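PDB 7L32: MPT synthase subunit 2 from Burkholderia ambifaria, which probably inserts sulfur into cyclic pyranopterin monophosphate to form molybdopterin, as the catalytic subunit of molybdopterin synthase. Local coordinates for residues A[93-96]-A[100-103]; A[19-24]-A[40-45]; A[67-72]-A[128-133]. All coordinates share one frame; numbering follows the deposited sequence.

Contact 1: A[93-96]-A[100-103]; sequences GRLL and QIVM
Gln100 meets Leu95 through its backbone: the carbonyl O lies 4.2 Å from Leu95 CD2, a loose contact with a methyl group. The Gln100 side chain leaves on the other side, away from 93-96. Its amide NE2 is held by Asp18 OD1 and by the carbonyl O of Phe19. The same carbonyl O of Gln100 that faces Leu95 accepts a hydrogen bond from Arg91 NH1.

Ile101 supplies the apolar half of the contact. Its CG1 is 4.3 Å from Leu95 CD1. One methyl of Leu95 thus meets the main chain and the other meets the isoleucine. In Leu95, CG points opposite the carbonyl carbon (chi1 -56°), which carries the branched end toward strand 100-108. The backbones stay well apart, with Leu95 CA and Ile101 CA 7.6 Å from each other. Both side chains also rest on Val45.

Two residues, Ile101 and Val102, stand opposite the single Gly43 of strand 37-44, a classic beta bulge. Val102 then packs on His90. Met103 continues the strand and covers Leu21, Phe19 and Val42.

Strand 93-95 pairs with strand 57-61 in the antiparallel sheet. Strand 100-108 runs between strands 85-91 and 37-44 of the mixed sheet, with helix 21-30 lying over Met103.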
loop_
_atom_site.group_PDB
_atom_site.type_symbol
_atom_site.label_atom_id
_atom_site.label_comp_id
_atom_site.label_asym_id
_atom_site.label_seq_id
_atom_site.Cartn_x
_atom_site.Cartn_y
_atom_site.Cartn_z
ATOM N N GLY A 93 -0.413 18.680 -14.524
ATOM C CA GLY A 93 -0.560 20.093 -14.246
ATOM C C GLY A 93 0.487 20.617 -13.282
ATOM O O GLY A 93 1.555 20.036 -13.088
ATOM N N ARG A 94 0.164 21.751 -12.672
ATOM C CA ARG A 94 1.074 22.429 -11.754
ATOM C C ARG A 94 0.842 21.875 -10.351
ATOM O O ARG A 94 -0.210 22.112 -9.747
ATOM C CB ARG A 94 0.849 23.937 -11.817
ATOM C CG ARG A 94 1.915 24.783 -11.148
ATOM C CD ARG A 94 1.629 26.263 -11.389
ATOM N NE ARG A 94 2.382 27.123 -10.486
ATOM C CZ ARG A 94 1.968 27.463 -9.271
ATOM N NH1 ARG A 94 0.829 27.005 -8.776
ATOM N NH2 ARG A 94 2.714 28.281 -8.535
ATOM N N LEU A 95 1.825 21.147 -9.830
ATOM C CA LEU A 95 1.706 20.451 -8.552
ATOM C C LEU A 95 2.691 21.054 -7.562
ATOM O O LEU A 95 3.874 21.222 -7.882
ATOM C CB LEU A 95 1.968 18.957 -8.720
ATOM C CG LEU A 95 1.075 18.240 -9.741
ATOM C CD1 LEU A 95 1.665 16.881 -10.100
ATOM C CD2 LEU A 95 -0.357 18.084 -9.220
ATOM N N LEU A 96 2.198 21.396 -6.370
ATOM C CA LEU A 96 2.994 22.039 -5.333
ATOM C C LEU A 96 3.581 21.003 -4.383
ATOM O O LEU A 96 3.120 19.859 -4.337
ATOM C CB LEU A 96 2.131 23.037 -4.556
ATOM C CG LEU A 96 1.715 24.267 -5.368
ATOM C CD1 LEU A 96 0.797 25.187 -4.566
ATOM C CD2 LEU A 96 2.950 25.018 -5.831
ATOM N N GLN A 100 -0.528 15.398 -3.671
ATOM C CA GLN A 100 -0.554 14.044 -4.212
ATOM C C GLN A 100 -0.264 14.066 -5.706
ATOM O O GLN A 100 -0.786 14.914 -6.439
ATOM C CB GLN A 100 -1.917 13.400 -3.969
ATOM C CG GLN A 100 -2.247 13.183 -2.498
ATOM C CD GLN A 100 -3.602 12.519 -2.278
ATOM O OE1 GLN A 100 -3.713 11.574 -1.498
ATOM N NE2 GLN A 100 -4.642 13.033 -2.940
ATOM N N ILE A 101 0.555 13.117 -6.158
ATOM C CA ILE A 101 0.881 12.952 -7.586
ATOM C C ILE A 101 0.159 11.755 -8.184
ATOM O O ILE A 101 -0.438 11.839 -9.255
ATOM C CB ILE A 101 2.407 12.789 -7.780
ATOM C CG1 ILE A 101 3.177 13.988 -7.249
ATOM C CG2 ILE A 101 2.752 12.562 -9.254
ATOM C CD1 ILE A 101 4.664 13.693 -7.127
ATOM N N VAL A 102 0.250 10.607 -7.526
ATOM C CA VAL A 102 -0.143 9.357 -8.161
ATOM C C VAL A 102 -0.615 8.422 -7.065
ATOM O O VAL A 102 -0.091 8.449 -5.952
ATOM C CB VAL A 102 1.036 8.759 -8.962
ATOM C CG1 VAL A 102 2.267 8.585 -8.083
ATOM C CG2 VAL A 102 0.659 7.445 -9.640
ATOM N N MET A 103 -1.632 7.629 -7.372
ATOM C CA MET A 103 -1.997 6.518 -6.506
ATOM C C MET A 103 -2.137 5.261 -7.346
ATOM O O MET A 103 -2.631 5.303 -8.481
ATOM C CB MET A 103 -3.301 6.790 -5.728
ATOM C CG MET A 103 -4.565 7.000 -6.555
ATOM S SD MET A 103 -5.971 6.464 -5.520
ATOM C CE MET A 103 -5.771 4.710 -5.673
#

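Contact 2: A[19-24]-A[40-45]; sequences FDLNAE and CFVGTV
Leu21 reaches Val42 and Cys40 from the first turn of helix 21-30. Its CB points toward strand 37-44. CG stands opposite the backbone N (chi1 -179°), which extends the side chain down to the sheet. There the end forks. CD1 sits 3.9 Å from Val42 CG2. Cys40 is modelled in two conformers, and in one of them its SG lies 4.3 Å from Leu21 CD1. CD2 is 4.0 Å from the same Val42 CG2, so both leucine methyls face one valine methyl. The two side chains cross at a slant.

This is helix-on-sheet packing at the start of a helix. Asp20 is the N-cap: its OD1 accepts a weak bond from Ala23 N at 3.2 Å, with an N-H...O angle of 164°. The cap comes directly before Leu21, at the start of the helix. Asp20 OD1 is also bonded by Asn22 ND2 of the second subunit.

Phe19 touches the other branch of Val42. Its CZ is 4.2 Å from Val42 CG1, and that methyl lies at the ring edge, near the ring plane. Val42 is therefore shared, CG2 under the leucine and CG1 beside the phenylalanine. Met103 packs against both Phe19 and Leu21. A disulfide to Cys40 of the second subunit is modelled, perhaps for one conformer only, and residues 40-42 pair antiparallel with a strand of that subunit.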
loop_
_atom_site.group_PDB
_atom_site.type_symbol
_atom_site.label_atom_id
_atom_site.label_comp_id
_atom_site.label_asym_id
_atom_site.label_seq_id
_atom_site.Cartn_x
_atom_site.Cartn_y
_atom_site.Cartn_z
ATOM N N PHE A 19 -7.277 13.576 -6.124
ATOM C CA PHE A 19 -8.053 12.358 -5.934
ATOM C C PHE A 19 -8.255 12.086 -4.444
ATOM O O PHE A 19 -7.559 12.636 -3.586
ATOM C CB PHE A 19 -7.395 11.145 -6.625
ATOM C CG PHE A 19 -5.938 10.911 -6.258
ATOM C CD1 PHE A 19 -5.596 10.260 -5.069
ATOM C CD2 PHE A 19 -4.920 11.305 -7.114
ATOM C CE1 PHE A 19 -4.263 10.046 -4.732
ATOM C CE2 PHE A 19 -3.581 11.083 -6.793
ATOM C CZ PHE A 19 -3.251 10.453 -5.591
ATOM N N ASP A 20 -9.245 11.243 -4.150
ATOM C CA ASP A 20 -9.605 10.840 -2.790
ATOM C C ASP A 20 -9.271 9.356 -2.652
ATOM O O ASP A 20 -9.993 8.506 -3.180
ATOM C CB ASP A 20 -11.092 11.114 -2.558
ATOM C CG ASP A 20 -11.581 10.749 -1.145
ATOM O OD1 ASP A 20 -10.985 9.894 -0.451
ATOM O OD2 ASP A 20 -12.611 11.322 -0.753
ATOM N N LEU A 21 -8.202 9.046 -1.911
ATOM C CA LEU A 21 -7.764 7.659 -1.758
ATOM C C LEU A 21 -8.897 6.760 -1.259
ATOM O O LEU A 21 -9.116 5.674 -1.806
ATOM C CB LEU A 21 -6.567 7.588 -0.803
ATOM C CG LEU A 21 -5.972 6.198 -0.542
ATOM C CD1 LEU A 21 -5.424 5.553 -1.824
ATOM C CD2 LEU A 21 -4.880 6.290 0.503
ATOM N N ASN A 22 -9.642 7.219 -0.239
ATOM C CA ASN A 22 -10.763 6.446 0.314
ATOM C C ASN A 22 -11.774 6.091 -0.764
ATOM O O ASN A 22 -12.183 4.932 -0.899
ATOM C CB ASN A 22 -11.492 7.243 1.407
ATOM C CG ASN A 22 -10.898 7.059 2.770
ATOM O OD1 ASN A 22 -9.916 6.345 2.930
ATOM N ND2 ASN A 22 -11.484 7.728 3.778
ATOM N N ALA A 23 -12.222 7.098 -1.515
ATOM C CA ALA A 23 -13.223 6.866 -2.550
ATOM C C ALA A 23 -12.707 5.905 -3.614
ATOM O O ALA A 23 -13.449 5.025 -4.071
ATOM C CB ALA A 23 -13.652 8.193 -3.172
ATOM N N GLU A 24 -11.438 6.052 -4.025
ATOM C CA GLU A 24 -10.900 5.155 -5.050
ATOM C C GLU A 24 -10.787 3.734 -4.524
ATOM O O GLU A 24 -11.085 2.775 -5.244
ATOM C CB GLU A 24 -9.540 5.647 -5.553
ATOM C CG GLU A 24 -9.558 7.048 -6.185
ATOM C CD GLU A 24 -10.519 7.175 -7.381
ATOM O OE1 GLU A 24 -10.694 6.199 -8.142
ATOM O OE2 GLU A 24 -11.102 8.264 -7.559
ATOM N N CYS A 40 -1.905 -0.335 -1.439
ATOM C CA CYS A 40 -1.934 0.902 -2.199
ATOM C C CYS A 40 -0.644 1.686 -1.999
ATOM O O CYS A 40 0.146 1.456 -1.069
ATOM C CB CYS A 40 -3.169 1.750 -1.850
ATOM S SG CYS A 40 -3.355 2.174 -0.112
ATOM N N PHE A 41 -0.406 2.573 -2.956
ATOM C CA PHE A 41 0.747 3.447 -2.885
ATOM C C PHE A 41 0.278 4.830 -3.291
ATOM O O PHE A 41 -0.477 4.960 -4.257
ATOM C CB PHE A 41 1.909 3.003 -3.785
ATOM C CG PHE A 41 3.095 3.952 -3.720
ATOM C CD1 PHE A 41 4.071 3.800 -2.740
ATOM C CD2 PHE A 41 3.192 5.034 -4.611
ATOM C CE1 PHE A 41 5.134 4.694 -2.646
ATOM C CE2 PHE A 41 4.265 5.925 -4.533
ATOM C CZ PHE A 41 5.230 5.760 -3.562
ATOM N N VAL A 42 0.707 5.850 -2.548
ATOM C CA VAL A 42 0.466 7.241 -2.918
ATOM C C VAL A 42 1.796 7.977 -2.912
ATOM O O VAL A 42 2.478 8.029 -1.882
ATOM C CB VAL A 42 -0.524 7.940 -1.970
ATOM C CG1 VAL A 42 -0.692 9.408 -2.375
ATOM C CG2 VAL A 42 -1.877 7.228 -1.998
ATOM N N GLY A 43 2.146 8.584 -4.045
ATOM C CA GLY A 43 3.319 9.434 -4.132
ATOM C C GLY A 43 2.912 10.897 -4.110
ATOM O O GLY A 43 1.900 11.275 -4.699
ATOM N N THR A 44 3.710 11.717 -3.420
ATOM C CA THR A 44 3.435 13.139 -3.210
ATOM C C THR A 44 4.687 13.952 -3.480
ATOM O O THR A 44 5.801 13.490 -3.213
ATOM C CB THR A 44 2.970 13.454 -1.768
ATOM O OG1 THR A 44 3.907 12.913 -0.826
ATOM C CG2 THR A 44 1.581 12.872 -1.490
ATOM N N VAL A 45 4.487 15.181 -3.989
ATOM C CA VAL A 45 5.603 16.077 -4.285
ATOM C C VAL A 45 6.429 16.292 -3.026
ATOM O O VAL A 45 5.940 16.829 -2.023
ATOM C CB VAL A 45 5.099 17.422 -4.839
ATOM C CG1 VAL A 45 6.283 18.346 -5.135
ATOM C CG2 VAL A 45 4.237 17.213 -6.087
#

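Contact 3: A[67-72]-A[128-133]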
loop_
_atom_site.group_PDB
_atom_site.type_symbol
_atom_site.label_atom_id
_atom_site.label_comp_id
_atom_site.label_asym_id
_atom_site.label_seq_id
_atom_site.Cartn_x
_atom_site.Cartn_y
_atom_site.Cartn_z
ATOM N N GLU A 67 -2.238 7.081 -21.268
ATOM C CA GLU A 67 -3.261 6.178 -20.730
ATOM C C GLU A 67 -3.080 4.761 -21.263
ATOM O O GLU A 67 -3.159 3.789 -20.501
ATOM C CB GLU A 67 -4.663 6.690 -21.079
ATOM C CG GLU A 67 -5.114 7.913 -20.275
ATOM C CD GLU A 67 -4.847 9.244 -20.972
ATOM O OE1 GLU A 67 -3.970 9.323 -21.869
ATOM O OE2 GLU A 67 -5.518 10.229 -20.600
ATOM N N LYS A 68 -2.806 4.621 -22.567
ATOM C CA LYS A 68 -2.608 3.288 -23.130
ATOM C C LYS A 68 -1.408 2.586 -22.502
ATOM O O LYS A 68 -1.446 1.372 -22.272
ATOM C CB LYS A 68 -2.460 3.379 -24.649
ATOM C CG LYS A 68 -3.804 3.561 -25.338
ATOM C CD LYS A 68 -3.674 3.698 -26.848
ATOM C CE LYS A 68 -4.990 4.149 -27.470
ATOM N NZ LYS A 68 -5.233 5.620 -27.293
ATOM N N ALA A 69 -0.336 3.330 -22.207
ATOM C CA ALA A 69 0.814 2.729 -21.527
ATOM C C ALA A 69 0.439 2.251 -20.129
ATOM O O ALA A 69 0.859 1.167 -19.686
ATOM C CB ALA A 69 1.964 3.741 -21.450
ATOM N N LEU A 70 -0.352 3.050 -19.413
ATOM C CA LEU A 70 -0.782 2.633 -18.077
ATOM C C LEU A 70 -1.672 1.394 -18.149
ATOM O O LEU A 70 -1.584 0.504 -17.287
ATOM C CB LEU A 70 -1.503 3.783 -17.377
ATOM C CG LEU A 70 -0.677 5.036 -17.053
ATOM C CD1 LEU A 70 -1.575 6.122 -16.473
ATOM C CD2 LEU A 70 0.498 4.713 -16.082
ATOM N N GLU A 71 -2.540 1.324 -19.167
ATOM C CA GLU A 71 -3.388 0.148 -19.355
ATOM C C GLU A 71 -2.546 -1.095 -19.644
ATOM O O GLU A 71 -2.864 -2.191 -19.168
ATOM C CB GLU A 71 -4.388 0.403 -20.494
ATOM C CG GLU A 71 -5.476 1.421 -20.139
ATOM C CD GLU A 71 -6.142 2.045 -21.367
ATOM O OE1 GLU A 71 -5.868 1.601 -22.513
ATOM O OE2 GLU A 71 -6.935 2.997 -21.183
ATOM N N LYS A 72 -1.490 -0.946 -20.451
ATOM C CA LYS A 72 -0.584 -2.057 -20.738
ATOM C C LYS A 72 0.128 -2.536 -19.476
ATOM O O LYS A 72 0.306 -3.747 -19.268
ATOM C CB LYS A 72 0.440 -1.620 -21.785
ATOM C CG LYS A 72 1.596 -2.575 -22.002
ATOM C CD LYS A 72 2.568 -2.030 -23.084
ATOM C CE LYS A 72 3.505 -3.136 -23.590
ATOM N NZ LYS A 72 4.578 -2.651 -24.513
ATOM N N GLU A 128 8.486 3.685 -17.286
ATOM C CA GLU A 128 8.036 3.592 -18.674
ATOM C C GLU A 128 6.865 4.486 -19.086
ATOM O O GLU A 128 6.697 4.709 -20.290
ATOM C CB GLU A 128 7.679 2.137 -19.028
ATOM C CG GLU A 128 8.880 1.182 -18.993
ATOM C CD GLU A 128 9.986 1.575 -19.957
ATOM O OE1 GLU A 128 9.678 2.006 -21.094
ATOM O OE2 GLU A 128 11.171 1.458 -19.572
ATOM N N ALA A 129 6.050 4.979 -18.169
ATOM C CA ALA A 129 4.884 5.769 -18.588
ATOM C C ALA A 129 5.324 7.142 -19.102
ATOM O O ALA A 129 6.096 7.833 -18.426
ATOM C CB ALA A 129 3.888 5.941 -17.437
ATOM N N PRO A 130 4.860 7.571 -20.288
ATOM C CA PRO A 130 5.318 8.858 -20.847
ATOM C C PRO A 130 4.777 10.078 -20.119
ATOM O O PRO A 130 3.596 10.424 -20.249
ATOM C CB PRO A 130 4.809 8.824 -22.296
ATOM C CG PRO A 130 4.494 7.388 -22.571
ATOM C CD PRO A 130 4.053 6.808 -21.250
ATOM N N PHE A 131 5.655 10.746 -19.373
ATOM C CA PHE A 131 5.365 12.013 -18.714
ATOM C C PHE A 131 6.553 12.930 -18.936
ATOM O O PHE A 131 7.679 12.455 -19.109
ATOM C CB PHE A 131 5.149 11.861 -17.197
ATOM C CG PHE A 131 3.842 11.229 -16.833
ATOM C CD1 PHE A 131 2.684 11.987 -16.759
ATOM C CD2 PHE A 131 3.773 9.868 -16.566
ATOM C CE1 PHE A 131 1.467 11.400 -16.414
ATOM C CE2 PHE A 131 2.573 9.274 -16.237
ATOM C CZ PHE A 131 1.415 10.042 -16.157
ATOM N N TRP A 132 6.300 14.243 -18.877
ATOM C CA TRP A 132 7.320 15.267 -19.060
ATOM C C TRP A 132 7.201 16.317 -17.969
ATOM O O TRP A 132 6.093 16.673 -17.563
ATOM C CB TRP A 132 7.203 15.952 -20.440
ATOM C CG TRP A 132 7.583 15.052 -21.586
ATOM C CD1 TRP A 132 8.787 15.027 -22.241
ATOM C CD2 TRP A 132 6.776 14.026 -22.193
ATOM N NE1 TRP A 132 8.767 14.068 -23.231
ATOM C CE2 TRP A 132 7.551 13.435 -23.220
ATOM C CE3 TRP A 132 5.472 13.558 -21.981
ATOM C CZ2 TRP A 132 7.062 12.403 -24.032
ATOM C CZ3 TRP A 132 4.993 12.514 -22.786
ATOM C CH2 TRP A 132 5.786 11.956 -23.798
ATOM N N LYS A 133 8.350 16.834 -17.531
ATOM C CA LYS A 133 8.440 17.878 -16.523
ATOM C C LYS A 133 8.965 19.151 -17.168
ATOM O O LYS A 133 9.895 19.104 -17.976
ATOM C CB LYS A 133 9.393 17.477 -15.387
ATOM C CG LYS A 133 8.733 17.207 -14.054
ATOM C CD LYS A 133 9.778 16.823 -13.005
ATOM C CE LYS A 133 10.849 17.893 -12.851
ATOM N NZ LYS A 133 10.407 19.069 -12.031
#
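The Pro130 ring turns its CD corner to helix 65-80. Ala69 CB lies 3.7 Å from Pro130 CD, almost on the line drawn from the ring centre through that atom. The alanine methyl thus meets the rim of the ring rather than sitting over it. Pro130 also packs on Met65, one turn earlier in the helix. The Phe131 ring is the other flat group. It is stacked with His90, and around it lie His61, Val92 and Ala146. Its side chain comes only to 4.9 Å from 67-72, so it borders this contact without closing it.

Beside the proline, Leu70 CD2 touches Ala129 CB at 3.9 Å. The Leu70 side chain starts off obliquely. With CG opposite the carbonyl carbon (chi1 -65°), its end swings back toward Ala129. Leu70 also rests on Ile12 and Ile14 of strand 11-15, so it touches both that strand and the 128-133 segment.

The backbones are close here: Ala69 CA and Ala129 CA are 5.9 Å apart. Small side chains at both positions suit this short spacing. The Pro130 carbonyl O is bonded by Thr66 OG1, a polar tie next to the apolar one.

Ala129 is the first residue to leave the helical path after helix 111-128. The arrangement is a helix-to-strand connection packed against the side of a second helix, leading into strand 131-136 of the antiparallel sheet.

Overall arrangement
Contacts 1 and 2 adjoin, with centres about 10 Å apart. Both use the mixed sheet, where strands 100-108 and 37-44 are neighbours. Contact 3 is farther off, its centre about 15 Å from contact 1 and 18 Å from contact 2. Contacts 2 and 3 lie on opposite sides of the chain centre. Contacts 1 and 3 are linked by the antiparallel sheet, which holds strands 93-95 and 131-136. Along the chain, contact 2 closes first; contact 3 then opens, and contact 1 falls between its two segments. Contact 1 thus spans the two sheets of the subunit, while contact 2 lies at the dimer interface.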